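Local coordinates for oxalate--CoA ligase (Arabidopsis thaliana, PDB 5IE2), which belongs to the ANL superfamily, with a large AMP-binding domain and a small C-terminal domain, and holds adenosine-5'-triphosphate in this model, at residues T5-L10 and L157-D162; L39-A44 and V76-A81; I266-H271 and S298-A303; R283-C288 and F304-L309; G342-I347 and C364-N369. All blocks are in the same frame, centred on the assembly; numbering follows the deposited sequence.

Contact 1 of 5, residues T5-L10 and L157-D162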
# COMPACT_ATOMS: atom_id res chain seq x y z
N THR A 5 0.10 21.12 -1.87
CA THR A 5 1.29 20.34 -2.31
C THR A 5 1.85 19.59 -1.10
O THR A 5 1.78 20.07 0.04
CB THR A 5 2.40 21.21 -2.95
OG1 THR A 5 3.04 21.99 -1.95
CG2 THR A 5 1.88 22.17 -4.05
N LEU A 6 2.44 18.43 -1.35
CA LEU A 6 3.01 17.70 -0.23
C LEU A 6 4.21 18.46 0.32
O LEU A 6 4.38 18.57 1.54
CB LEU A 6 3.45 16.30 -0.68
CG LEU A 6 4.16 15.52 0.42
CD1 LEU A 6 3.22 15.30 1.59
CD2 LEU A 6 4.68 14.25 -0.21
N SER A 7 5.05 19.00 -0.57
CA SER A 7 6.21 19.74 -0.06
C SER A 7 5.78 20.93 0.81
O SER A 7 6.36 21.21 1.88
CB SER A 7 7.08 20.20 -1.22
OG SER A 7 7.61 19.05 -1.89
N GLY A 8 4.74 21.65 0.37
CA GLY A 8 4.21 22.75 1.19
C GLY A 8 3.64 22.38 2.54
O GLY A 8 3.85 23.03 3.60
N LEU A 9 2.91 21.27 2.55
CA LEU A 9 2.41 20.76 3.78
C LEU A 9 3.55 20.44 4.76
O LEU A 9 3.51 20.78 5.95
CB LEU A 9 1.61 19.47 3.53
CG LEU A 9 1.16 18.85 4.85
CD1 LEU A 9 0.19 19.76 5.63
CD2 LEU A 9 0.57 17.48 4.66
N LEU A 10 4.56 19.76 4.25
CA LEU A 10 5.64 19.34 5.14
C LEU A 10 6.45 20.53 5.67
O LEU A 10 7.00 20.48 6.80
CB LEU A 10 6.56 18.36 4.40
CG LEU A 10 5.87 17.03 4.05
CD1 LEU A 10 6.87 16.19 3.25
CD2 LEU A 10 5.52 16.24 5.32
N LEU A 157 13.07 27.38 -5.33
CA LEU A 157 12.14 26.45 -5.94
C LEU A 157 10.71 26.59 -5.45
O LEU A 157 10.48 26.58 -4.24
CB LEU A 157 12.58 25.02 -5.65
CG LEU A 157 13.85 24.62 -6.37
CD1 LEU A 157 14.17 23.20 -6.02
CD2 LEU A 157 13.67 24.80 -7.86
N VAL A 158 9.77 26.66 -6.38
CA VAL A 158 8.36 26.66 -6.02
C VAL A 158 7.73 25.33 -6.45
O VAL A 158 7.86 24.93 -7.62
CB VAL A 158 7.62 27.83 -6.72
CG1 VAL A 158 6.14 27.77 -6.44
CG2 VAL A 158 8.18 29.16 -6.23
N ASN A 159 7.09 24.63 -5.53
CA ASN A 159 6.42 23.39 -5.92
C ASN A 159 4.98 23.67 -6.35
O ASN A 159 4.20 24.22 -5.59
CB ASN A 159 6.46 22.38 -4.76
CG ASN A 159 7.89 22.12 -4.30
OD1 ASN A 159 8.30 22.57 -3.21
ND2 ASN A 159 8.65 21.38 -5.12
N HIS A 160 4.64 23.23 -7.56
CA HIS A 160 3.32 23.42 -8.14
C HIS A 160 2.46 22.21 -7.88
O HIS A 160 2.92 21.10 -8.02
CB HIS A 160 3.41 23.62 -9.65
CG HIS A 160 4.28 24.77 -10.05
ND1 HIS A 160 4.05 25.48 -11.19
CD2 HIS A 160 5.38 25.31 -9.48
CE1 HIS A 160 4.97 26.42 -11.32
NE2 HIS A 160 5.80 26.32 -10.31
N PRO A 161 1.17 22.41 -7.56
CA PRO A 161 0.28 21.27 -7.34
C PRO A 161 0.26 20.35 -8.58
O PRO A 161 0.17 19.15 -8.40
CB PRO A 161 -1.10 21.92 -7.14
CG PRO A 161 -0.79 23.25 -6.58
CD PRO A 161 0.52 23.70 -7.28
N ASP A 162 0.43 20.88 -9.79
CA ASP A 162 0.34 19.96 -10.92
C ASP A 162 1.69 19.38 -11.32
O ASP A 162 1.77 18.66 -12.31
CB ASP A 162 -0.32 20.64 -12.12
CG ASP A 162 0.59 21.62 -12.84
OD1 ASP A 162 0.56 21.68 -14.11
OD2 ASP A 162 1.31 22.38 -12.16
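T5 presses its methyl group onto the backbone of the loop 157-162, while S7, two residues on, meets the side chain of N159. The closer-fitting half belongs to T5, a buried residue. Its CG2 sits 3.5 Å from N159 O and 3.6 Å from P161 N, and touches the P161 ring at CD, 3.8 Å away; P161 itself is partly exposed at the edge of this half. The torsion that sends CG2 to the loop (chi1 72°) turns OG1 back over the first turn of helix 6-16. There T5 is the N-cap: OG1 accepts from G8 N at 2.9 Å, so the two branches of one side chain divide the work between helix end and loop.

The S7 side is thinner and partly exposed. S7 CB lies 3.3 Å from N159 OD1, without a hydrogen bond between the two residues. Their polar ends are engaged elsewhere, S7 OG with Q184 NE2 of helix 184-198 and N159 ND2 with the carbonyl oxygen of R78.

No hydrogen bond crosses directly between 5-10 and 157-162. The N-terminal helix is therefore held against the loop by van der Waals contact of a methyl and a CB, and polar cohesion comes indirectly from helix 184-198, which bonds to both sides: Q184 to S7, and the backbone of L185 to that of P161.

Contact 2 of 5, residues L39-A44 and V76-A81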
# COMPACT_ATOMS: atom_id res chain seq x y z
N LEU A 39 17.58 18.40 6.08
CA LEU A 39 18.35 17.38 5.36
C LEU A 39 17.76 17.27 3.93
O LEU A 39 18.48 17.10 2.94
CB LEU A 39 18.26 16.02 6.06
CG LEU A 39 19.13 15.96 7.29
CD1 LEU A 39 18.81 14.72 8.09
CD2 LEU A 39 20.60 15.92 6.80
N ILE A 40 16.45 17.35 3.88
CA ILE A 40 15.75 17.27 2.58
C ILE A 40 16.08 18.51 1.73
O ILE A 40 16.43 18.38 0.55
CB ILE A 40 14.22 17.14 2.79
CG1 ILE A 40 13.84 15.79 3.43
CG2 ILE A 40 13.47 17.31 1.45
CD1 ILE A 40 12.43 15.84 4.09
N GLU A 41 16.02 19.70 2.32
CA GLU A 41 16.27 20.93 1.55
C GLU A 41 17.69 20.89 0.98
O GLU A 41 17.95 21.31 -0.17
CB GLU A 41 16.19 22.22 2.41
CG GLU A 41 14.83 22.68 2.79
CD GLU A 41 13.99 23.09 1.56
OE1 GLU A 41 14.42 23.96 0.77
OE2 GLU A 41 12.91 22.51 1.44
N ARG A 42 18.63 20.45 1.81
CA ARG A 42 20.03 20.45 1.37
C ARG A 42 20.30 19.41 0.29
O ARG A 42 21.04 19.67 -0.69
CB ARG A 42 20.97 20.22 2.57
CG ARG A 42 20.88 21.46 3.49
CD ARG A 42 21.55 21.19 4.90
NE ARG A 42 21.13 22.14 5.94
CZ ARG A 42 21.38 21.95 7.24
NH1 ARG A 42 22.03 20.85 7.61
NH2 ARG A 42 20.97 22.82 8.18
N ALA A 43 19.68 18.24 0.47
CA ALA A 43 19.81 17.23 -0.56
C ALA A 43 19.17 17.68 -1.88
O ALA A 43 19.70 17.38 -2.95
CB ALA A 43 19.18 15.83 -0.05
N ALA A 44 18.03 18.36 -1.82
CA ALA A 44 17.35 18.83 -3.02
C ALA A 44 18.26 19.85 -3.72
O ALA A 44 18.38 19.86 -4.94
CB ALA A 44 15.98 19.47 -2.68
N VAL A 76 13.86 14.58 -3.94
CA VAL A 76 13.52 14.51 -5.37
C VAL A 76 12.26 15.34 -5.59
O VAL A 76 12.20 16.20 -6.53
CB VAL A 76 13.32 13.05 -5.86
CG1 VAL A 76 12.59 13.01 -7.24
CG2 VAL A 76 14.73 12.35 -5.94
N ILE A 77 11.23 15.07 -4.78
CA ILE A 77 9.99 15.83 -5.06
C ILE A 77 10.11 17.32 -4.81
O ILE A 77 9.57 18.18 -5.55
CB ILE A 77 8.90 15.21 -4.22
CG1 ILE A 77 8.63 13.83 -4.81
CG2 ILE A 77 7.71 16.02 -4.15
CD1 ILE A 77 7.74 13.04 -3.94
N ARG A 78 10.87 17.66 -3.78
CA ARG A 78 11.15 19.08 -3.48
C ARG A 78 11.84 19.79 -4.62
O ARG A 78 11.56 20.98 -4.89
CB ARG A 78 12.04 19.14 -2.19
CG ARG A 78 12.48 20.59 -1.82
CD ARG A 78 11.24 21.49 -1.46
NE ARG A 78 11.79 22.78 -1.01
CZ ARG A 78 11.59 23.96 -1.59
NH1 ARG A 78 10.78 24.08 -2.63
NH2 ARG A 78 12.21 25.03 -1.11
N ALA A 79 12.72 19.08 -5.34
CA ALA A 79 13.44 19.65 -6.48
C ALA A 79 12.57 19.72 -7.76
O ALA A 79 13.07 19.99 -8.85
CB ALA A 79 14.72 18.85 -6.75
N ARG A 80 11.27 19.48 -7.59
CA ARG A 80 10.24 19.49 -8.66
C ARG A 80 10.42 18.34 -9.64
O ARG A 80 9.94 18.40 -10.76
CB ARG A 80 10.24 20.85 -9.47
CG ARG A 80 9.97 22.08 -8.58
CD ARG A 80 9.74 23.35 -9.47
NE ARG A 80 8.56 23.18 -10.33
CZ ARG A 80 8.34 23.85 -11.45
NH1 ARG A 80 9.24 24.73 -11.89
NH2 ARG A 80 7.23 23.62 -12.17
N ALA A 81 11.08 17.28 -9.19
CA ALA A 81 11.25 16.10 -10.01
C ALA A 81 10.27 15.05 -9.55
O ALA A 81 9.59 15.21 -8.53
CB ALA A 81 12.72 15.59 -9.90
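E41 and R78 meet as a side-on pair: the carboxylate faces the NE edge of the guanidinium, and each oxygen takes one nitrogen. R78 NE donates to E41 OE2 at 2.7 Å and R78 NH2 to E41 OE1 at 3.1 Å, both to syn lone pairs and both close to the guanidinium plane. The two flat groups are nonetheless twisted 37° apart, so the fork is not fully coplanar. Two bonds of this salt bridge fix the rotation of the guanidinium.

Each side chain bends to reach the other. E41 leaves its helix beside the partner segment and folds at chi2 (-64°), bringing the carboxylate across; R78 starts toward helix 33-50 and also kinks at chi2. R78 NH1, the remaining nitrogen, donates to L157 O, so the guanidinium joins a third segment to the pair.

Beneath the charged ends the helices pack on small groups. A44 CB rests against the aliphatic stem of R78, 3.8 Å from its CG, and lies 4.3 Å from A79 CB; I40 CG2 adds a looser touch on R78 CB at 4.3 Å.

A79 is where helix 67-78 unwinds. R80, with positive phi, is the C' residue of a Schellman motif, in which A81 N bonds to V76 O and R80 N to I77 O. This is a helix C-terminus packed on a neighbouring helix within the AMP-binding domain of an ANL enzyme.

Contact 3 of 5, residues I266-H271 and S298-A303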
# COMPACT_ATOMS: atom_id res chain seq x y z
N ILE A 266 0.68 -12.95 9.91
CA ILE A 266 2.01 -13.29 10.50
C ILE A 266 2.18 -12.76 11.94
O ILE A 266 2.74 -13.46 12.82
CB ILE A 266 3.14 -12.75 9.58
CG1 ILE A 266 3.08 -13.51 8.27
CG2 ILE A 266 4.53 -12.85 10.27
CD1 ILE A 266 3.99 -13.01 7.18
N ILE A 267 1.71 -11.53 12.18
CA ILE A 267 1.76 -10.91 13.52
C ILE A 267 0.90 -11.71 14.50
O ILE A 267 1.28 -11.92 15.66
CB ILE A 267 1.27 -9.46 13.44
CG1 ILE A 267 2.32 -8.63 12.66
CG2 ILE A 267 0.96 -8.86 14.84
CD1 ILE A 267 1.76 -7.18 12.25
N LEU A 268 -0.25 -12.18 14.02
CA LEU A 268 -1.12 -13.04 14.88
C LEU A 268 -0.46 -14.39 15.19
O LEU A 268 -0.53 -14.86 16.34
CB LEU A 268 -2.46 -13.30 14.24
CG LEU A 268 -3.41 -12.09 14.37
CD1 LEU A 268 -4.64 -12.35 13.49
CD2 LEU A 268 -3.83 -11.90 15.80
N ASP A 269 0.16 -14.98 14.19
CA ASP A 269 0.89 -16.25 14.41
C ASP A 269 1.98 -16.05 15.49
O ASP A 269 2.20 -16.94 16.38
CB ASP A 269 1.60 -16.73 13.13
CG ASP A 269 0.64 -17.30 12.04
OD1 ASP A 269 -0.53 -17.68 12.33
OD2 ASP A 269 1.10 -17.36 10.86
N ARG A 270 2.71 -14.95 15.37
CA ARG A 270 3.77 -14.65 16.34
C ARG A 270 3.16 -14.47 17.74
O ARG A 270 3.75 -14.89 18.79
CB ARG A 270 4.56 -13.42 15.89
CG ARG A 270 5.50 -12.83 16.93
CD ARG A 270 6.74 -13.69 17.10
NE ARG A 270 7.67 -13.12 18.07
CZ ARG A 270 8.83 -13.67 18.40
NH1 ARG A 270 9.20 -14.81 17.83
NH2 ARG A 270 9.60 -13.10 19.32
N HIS A 271 1.98 -13.85 17.80
CA HIS A 271 1.34 -13.67 19.09
C HIS A 271 0.96 -15.04 19.65
O HIS A 271 0.98 -15.22 20.88
CB HIS A 271 0.11 -12.76 18.98
CG HIS A 271 -0.75 -12.73 20.20
ND1 HIS A 271 -0.38 -12.09 21.36
CD2 HIS A 271 -2.00 -13.23 20.43
CE1 HIS A 271 -1.35 -12.19 22.25
NE2 HIS A 271 -2.34 -12.89 21.72
N SER A 298 -11.55 -10.09 14.06
CA SER A 298 -11.84 -10.56 15.44
C SER A 298 -10.60 -10.96 16.15
O SER A 298 -10.40 -10.61 17.34
CB SER A 298 -12.78 -11.79 15.42
OG SER A 298 -14.03 -11.35 14.99
N ARG A 299 -9.79 -11.76 15.48
CA ARG A 299 -8.56 -12.22 16.14
C ARG A 299 -7.63 -11.07 16.52
O ARG A 299 -7.01 -11.11 17.58
CB ARG A 299 -7.80 -13.21 15.26
CG ARG A 299 -8.51 -14.55 15.15
CD ARG A 299 -7.83 -15.49 14.17
NE ARG A 299 -8.69 -16.69 13.95
CZ ARG A 299 -8.51 -17.56 12.96
NH1 ARG A 299 -7.47 -17.42 12.16
NH2 ARG A 299 -9.37 -18.56 12.78
N LEU A 300 -7.54 -10.05 15.66
CA LEU A 300 -6.70 -8.92 15.98
C LEU A 300 -7.24 -8.11 17.16
O LEU A 300 -6.44 -7.66 18.01
CB LEU A 300 -6.54 -8.00 14.74
CG LEU A 300 -5.65 -8.43 13.58
CD1 LEU A 300 -5.93 -7.54 12.30
CD2 LEU A 300 -4.14 -8.33 13.97
N GLU A 301 -8.56 -7.84 17.18
CA GLU A 301 -9.12 -7.05 18.28
C GLU A 301 -8.95 -7.86 19.59
O GLU A 301 -8.65 -7.27 20.63
CB GLU A 301 -10.60 -6.71 18.06
CG GLU A 301 -10.74 -5.78 16.85
CD GLU A 301 -12.11 -5.15 16.71
OE1 GLU A 301 -13.10 -5.72 17.26
OE2 GLU A 301 -12.17 -4.10 16.01
N GLU A 302 -9.09 -9.19 19.52
CA GLU A 302 -8.93 -9.98 20.75
C GLU A 302 -7.49 -10.04 21.24
O GLU A 302 -7.21 -10.00 22.45
CB GLU A 302 -9.43 -11.41 20.52
CG GLU A 302 -9.36 -12.27 21.78
CD GLU A 302 -10.31 -11.74 22.86
OE1 GLU A 302 -11.53 -11.64 22.57
OE2 GLU A 302 -9.84 -11.40 23.97
N ALA A 303 -6.56 -10.16 20.30
CA ALA A 303 -5.15 -10.29 20.65
C ALA A 303 -4.61 -8.98 21.20
O ALA A 303 -3.88 -9.00 22.20
CB ALA A 303 -4.34 -10.70 19.45
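Two surface helices, 261-273 and 294-304, pack here through apolar side chains and one CH-pi contact, with no hydrogen bond between 266-271 and 298-303. Both flank the sheet that contains strands 256-259 and 284-287. The axes of the short segments pass 10.6 Å apart and run in the same general sense, with 45° between them.

L268 supplies the centre and reaches between three residues of the other helix. Its CD1 is 3.7 Å from R299 CB, its CG 3.9 Å from L300 CD2, and its CD2 3.9 Å from A303 CB. The leucine side chains of L268 and L300 cross at about a right angle. R299 contributes only the root of its side chain, since the extended remainder leads off from the interface.

One turn on, H271 holds its imidazole over A303. The ring swings out with CG anti to the backbone N (chi1 169°), and A303 CB lies over one face, 4.0 Å from the centroid and 29° off the ring normal. H271 ND1 is hydrogen-bonded to Y279 OH, which fixes one edge of the imidazole, and F304 meets the same ring edge-to-face.

On the inner side Y257 of strand 256-259 touches L300 and also I267. Adjacent helices lying obliquely side by side over the parallel part of a mixed sheet are typical of the layered alpha/beta architecture of the large domain in the ANL superfamily.

Contact 4 of 5, residues R283-C288 and F304-L309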
# COMPACT_ATOMS: atom_id res chain seq x y z
N ARG A 283 -4.37 3.29 19.51
CA ARG A 283 -5.60 3.94 19.13
C ARG A 283 -6.40 3.09 18.14
O ARG A 283 -7.62 2.99 18.24
CB ARG A 283 -5.31 5.32 18.49
CG ARG A 283 -4.92 6.40 19.44
CD ARG A 283 -5.50 7.78 18.94
NE ARG A 283 -4.86 8.21 17.74
CZ ARG A 283 -5.49 8.47 16.59
NH1 ARG A 283 -6.82 8.33 16.44
NH2 ARG A 283 -4.76 8.91 15.58
N PHE A 284 -5.71 2.49 17.19
CA PHE A 284 -6.36 1.63 16.19
C PHE A 284 -5.31 0.83 15.45
O PHE A 284 -4.10 1.12 15.49
CB PHE A 284 -7.20 2.45 15.16
CG PHE A 284 -6.37 3.36 14.29
CD1 PHE A 284 -5.93 2.96 13.03
CD2 PHE A 284 -6.00 4.62 14.74
CE1 PHE A 284 -5.17 3.82 12.24
CE2 PHE A 284 -5.25 5.48 13.97
CZ PHE A 284 -4.82 5.09 12.71
N ILE A 285 -5.78 -0.19 14.75
CA ILE A 285 -4.95 -0.99 13.88
C ILE A 285 -5.63 -0.91 12.52
O ILE A 285 -6.84 -1.04 12.48
CB ILE A 285 -4.84 -2.46 14.36
CG1 ILE A 285 -3.94 -2.51 15.62
CG2 ILE A 285 -4.25 -3.39 13.22
CD1 ILE A 285 -4.04 -3.93 16.33
N ARG A 286 -4.87 -0.66 11.46
CA ARG A 286 -5.48 -0.51 10.15
C ARG A 286 -5.13 -1.67 9.22
O ARG A 286 -4.01 -2.22 9.28
CB ARG A 286 -5.04 0.84 9.57
CG ARG A 286 -5.64 1.14 8.16
CD ARG A 286 -5.09 2.50 7.72
NE ARG A 286 -5.64 2.92 6.43
CZ ARG A 286 -5.02 2.83 5.25
NH1 ARG A 286 -3.79 2.30 5.12
NH2 ARG A 286 -5.64 3.29 4.16
N SER A 287 -6.10 -2.05 8.34
CA SER A 287 -5.83 -3.04 7.32
C SER A 287 -6.27 -2.50 5.96
O SER A 287 -7.25 -1.79 5.92
CB SER A 287 -6.59 -4.35 7.65
OG SER A 287 -6.33 -5.39 6.69
N CYS A 288 -5.53 -2.77 4.89
CA CYS A 288 -5.90 -2.26 3.56
C CYS A 288 -5.27 -3.17 2.52
O CYS A 288 -4.44 -4.03 2.89
CB CYS A 288 -5.47 -0.77 3.41
SG CYS A 288 -6.16 0.04 1.97
N PHE A 304 -4.92 -7.85 20.55
CA PHE A 304 -4.21 -6.60 20.90
C PHE A 304 -5.06 -5.48 21.48
O PHE A 304 -4.52 -4.43 21.85
CB PHE A 304 -3.48 -6.09 19.65
CG PHE A 304 -2.61 -7.14 19.02
CD1 PHE A 304 -1.68 -7.86 19.81
CD2 PHE A 304 -2.78 -7.51 17.70
CE1 PHE A 304 -0.89 -8.85 19.25
CE2 PHE A 304 -2.00 -8.48 17.10
CZ PHE A 304 -1.05 -9.20 17.89
N GLY A 305 -6.37 -5.67 21.53
CA GLY A 305 -7.28 -4.83 22.26
C GLY A 305 -7.50 -3.45 21.66
O GLY A 305 -7.84 -2.52 22.38
N ALA A 306 -7.30 -3.31 20.34
CA ALA A 306 -7.54 -2.03 19.67
C ALA A 306 -8.56 -2.23 18.55
O ALA A 306 -8.62 -3.32 17.98
CB ALA A 306 -6.24 -1.46 19.10
N PRO A 307 -9.33 -1.19 18.24
CA PRO A 307 -10.26 -1.32 17.09
C PRO A 307 -9.51 -1.53 15.77
O PRO A 307 -8.49 -0.87 15.52
CB PRO A 307 -11.02 0.02 17.09
CG PRO A 307 -10.01 0.99 17.74
CD PRO A 307 -9.38 0.15 18.85
N VAL A 308 -10.04 -2.41 14.92
CA VAL A 308 -9.40 -2.73 13.64
C VAL A 308 -10.22 -2.12 12.53
O VAL A 308 -11.40 -2.48 12.39
CB VAL A 308 -9.26 -4.23 13.45
CG1 VAL A 308 -8.74 -4.56 12.04
CG2 VAL A 308 -8.26 -4.76 14.52
N LEU A 309 -9.63 -1.17 11.82
CA LEU A 309 -10.34 -0.37 10.80
C LEU A 309 -9.83 -0.76 9.42
O LEU A 309 -8.65 -0.55 9.10
CB LEU A 309 -10.11 1.12 11.04
CG LEU A 309 -10.31 1.57 12.50
CD1 LEU A 309 -10.01 3.08 12.63
CD2 LEU A 309 -11.79 1.26 12.95
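Backbone hydrogen bonds carry this contact: I285 N donates to P307 O (2.9 Å), L309 N to I285 O (2.9 Å) and S287 N to L309 O (3.1 Å). I285 thus uses both its N-H and its carbonyl toward the same neighbour, in the ladder of a parallel pair that bridges I285 with V308 and R286 with L309. Alpha hydrogens add weaker support, with V308 CA 3.3 Å from I285 O.

Apolar contacts lie on both faces. On the I285 and V308 face, I285 CD1 reaches F304 CB at 4.0 Å, where the chain leaves helix 294-304, and V308 CG2 touches I285 CB. On the L309 face, L309 CD1 packs 3.8 Å from F284 CB, the two side chains crossing at about a right angle. P307 CG closes the end at R283 O.

Polar side chains look elsewhere: R286, stretched out on the L309 face, bonds to Y198 OH, T258 OG1 and H319 NE2, and R283 forms a salt bridge with D204.

Strand 284-287, helix 294-304 and strand 308-314 make a beta-alpha-beta crossover. Its strand pairing rests on main-chain bonds in a largely buried setting, and so depends little on side-chain identity.

Contact 5 of 5, residues G342-I347 and C364-N369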
# COMPACT_ATOMS: atom_id res chain seq x y z
N GLY A 342 -13.04 12.14 1.42
CA GLY A 342 -12.51 13.27 0.67
C GLY A 342 -12.62 13.16 -0.85
O GLY A 342 -11.90 13.83 -1.56
N GLN A 343 -13.50 12.28 -1.33
CA GLN A 343 -13.71 12.08 -2.75
C GLN A 343 -15.07 11.52 -2.97
O GLN A 343 -15.70 11.00 -2.04
CB GLN A 343 -12.66 11.15 -3.35
CG GLN A 343 -12.67 9.74 -2.66
CD GLN A 343 -11.31 9.05 -2.79
OE1 GLN A 343 -11.03 8.41 -3.80
NE2 GLN A 343 -10.45 9.22 -1.78
N GLU A 344 -15.57 11.66 -4.20
CA GLU A 344 -16.82 11.07 -4.59
C GLU A 344 -16.68 9.63 -4.98
O GLU A 344 -15.68 9.23 -5.56
CB GLU A 344 -17.42 11.84 -5.77
CG GLU A 344 -17.73 13.27 -5.43
CD GLU A 344 -18.26 14.03 -6.64
OE1 GLU A 344 -19.45 13.86 -6.93
OE2 GLU A 344 -17.48 14.76 -7.27
N MET A 345 -17.72 8.88 -4.72
CA MET A 345 -17.71 7.47 -5.07
C MET A 345 -19.13 7.06 -5.45
O MET A 345 -20.12 7.47 -4.81
CB MET A 345 -17.21 6.64 -3.89
CG MET A 345 -17.10 5.20 -4.22
SD MET A 345 -16.49 4.31 -2.75
CE MET A 345 -14.97 5.28 -2.34
N ALA A 346 -19.27 6.24 -6.48
CA ALA A 346 -20.59 5.84 -6.94
C ALA A 346 -20.54 4.42 -7.45
O ALA A 346 -19.49 3.96 -7.84
CB ALA A 346 -21.03 6.75 -8.01
N ILE A 347 -21.67 3.72 -7.46
CA ILE A 347 -21.73 2.34 -7.94
C ILE A 347 -22.50 2.37 -9.25
O ILE A 347 -23.65 2.80 -9.26
CB ILE A 347 -22.46 1.43 -6.91
CG1 ILE A 347 -21.79 1.46 -5.54
CG2 ILE A 347 -22.63 0.01 -7.45
CD1 ILE A 347 -20.39 0.77 -5.56
N CYS A 364 -16.84 3.54 -8.92
CA CYS A 364 -16.17 4.64 -9.63
C CYS A 364 -15.88 5.77 -8.65
O CYS A 364 -16.70 6.02 -7.76
CB CYS A 364 -17.04 5.18 -10.79
SG CYS A 364 -17.45 3.79 -11.93
N ILE A 365 -14.76 6.45 -8.84
CA ILE A 365 -14.34 7.50 -7.92
C ILE A 365 -14.03 8.79 -8.65
O ILE A 365 -13.74 8.81 -9.84
CB ILE A 365 -13.09 7.08 -7.10
CG1 ILE A 365 -11.89 6.87 -8.03
CG2 ILE A 365 -13.45 5.77 -6.35
CD1 ILE A 365 -10.56 6.44 -7.24
N ARG A 366 -14.07 9.89 -7.90
CA ARG A 366 -13.68 11.15 -8.47
C ARG A 366 -13.15 12.04 -7.40
O ARG A 366 -13.85 12.31 -6.41
CB ARG A 366 -14.87 11.81 -9.15
CG ARG A 366 -14.47 13.22 -9.64
CD ARG A 366 -15.73 14.11 -9.33
NE ARG A 366 -16.38 14.30 -10.54
CZ ARG A 366 -17.56 14.86 -10.85
NH1 ARG A 366 -18.52 15.31 -10.01
NH2 ARG A 366 -17.77 14.92 -12.15
N GLY A 367 -11.96 12.57 -7.61
CA GLY A 367 -11.39 13.43 -6.57
C GLY A 367 -9.98 13.87 -6.87
O GLY A 367 -9.34 13.35 -7.78
N PRO A 368 -9.45 14.83 -6.08
CA PRO A 368 -8.13 15.36 -6.41
C PRO A 368 -6.98 14.40 -6.08
O PRO A 368 -5.84 14.69 -6.44
CB PRO A 368 -8.03 16.65 -5.55
CG PRO A 368 -8.94 16.40 -4.37
CD PRO A 368 -10.10 15.56 -4.99
N ASN A 369 -7.27 13.27 -5.44
CA ASN A 369 -6.26 12.23 -5.19
C ASN A 369 -6.08 11.30 -6.38
O ASN A 369 -5.18 10.46 -6.40
CB ASN A 369 -6.72 11.39 -3.96
CG ASN A 369 -8.14 10.83 -4.15
OD1 ASN A 369 -9.13 11.60 -4.28
ND2 ASN A 369 -8.26 9.51 -4.24
O HOH W 1 -9.35 13.50 -2.44
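E344 and R366 exchange a pair of main-chain hydrogen bonds, with E344 N 2.9 Å from R366 O, and A346 and C364 exchange another, in which C364 N donates almost straight to A346 O at 2.9 Å. M345 and I365 are the non-hydrogen-bonded pair between them in this antiparallel ladder.

Q343 and N369 join through their amides, N369 ND2 donating to Q343 OE1 at 3.0 Å. The donor stands above the carbonyl plane of Q343, away from a lone pair, and the amide planes are 59° apart. Q343 NE2 turns to V341 O and L320 O, while N369 ND2 also gives to A317 O. A water donates to both G342 O and N369 OD1, 2.7 Å from each.

On the E344 and R366 face the two side chains run alongside each other, pointing the same way. A salt bridge from R366 NH1 to E344 OE2 is modelled, but the place of that oxygen is doubtful. R366 NH2 has F387 O as a further partner.

On the opposite face M345 CG lies 4.3 Å from I365 CG2, and I365 CD1 comes within 4.0 Å of Q343 OE1. M321 of strand 319-323 covers this side.

The chemistry changes along the contact: regular backbone bonding holds the strands, and beyond the E344/R366 end the amides reach the carbonyls of A317, L320 and V341, and the water joins G342 O to N369 OD1.

The five contacts fall into two touching pairs and one separate strand pair. Contacts 1 and 2, centres 11 Å apart, share R78, through which the loop of contact 1 rests on the helix end of contact 2. Contacts 3 and 4, also 11 Å apart between centres, interlock in sequence and are joined by a hydrogen bond from V308 N to E301 OE2. Contacts 1 and 3 lie on opposite sides of the chain's centre, their own centres about 40 Å apart. Bound ATP lies nearest contact 4, about 6 Å from the S287 side chain, then the side chains of I365 of contact 5 at about 9 Å and L300 of contact 3 at about 12 Å.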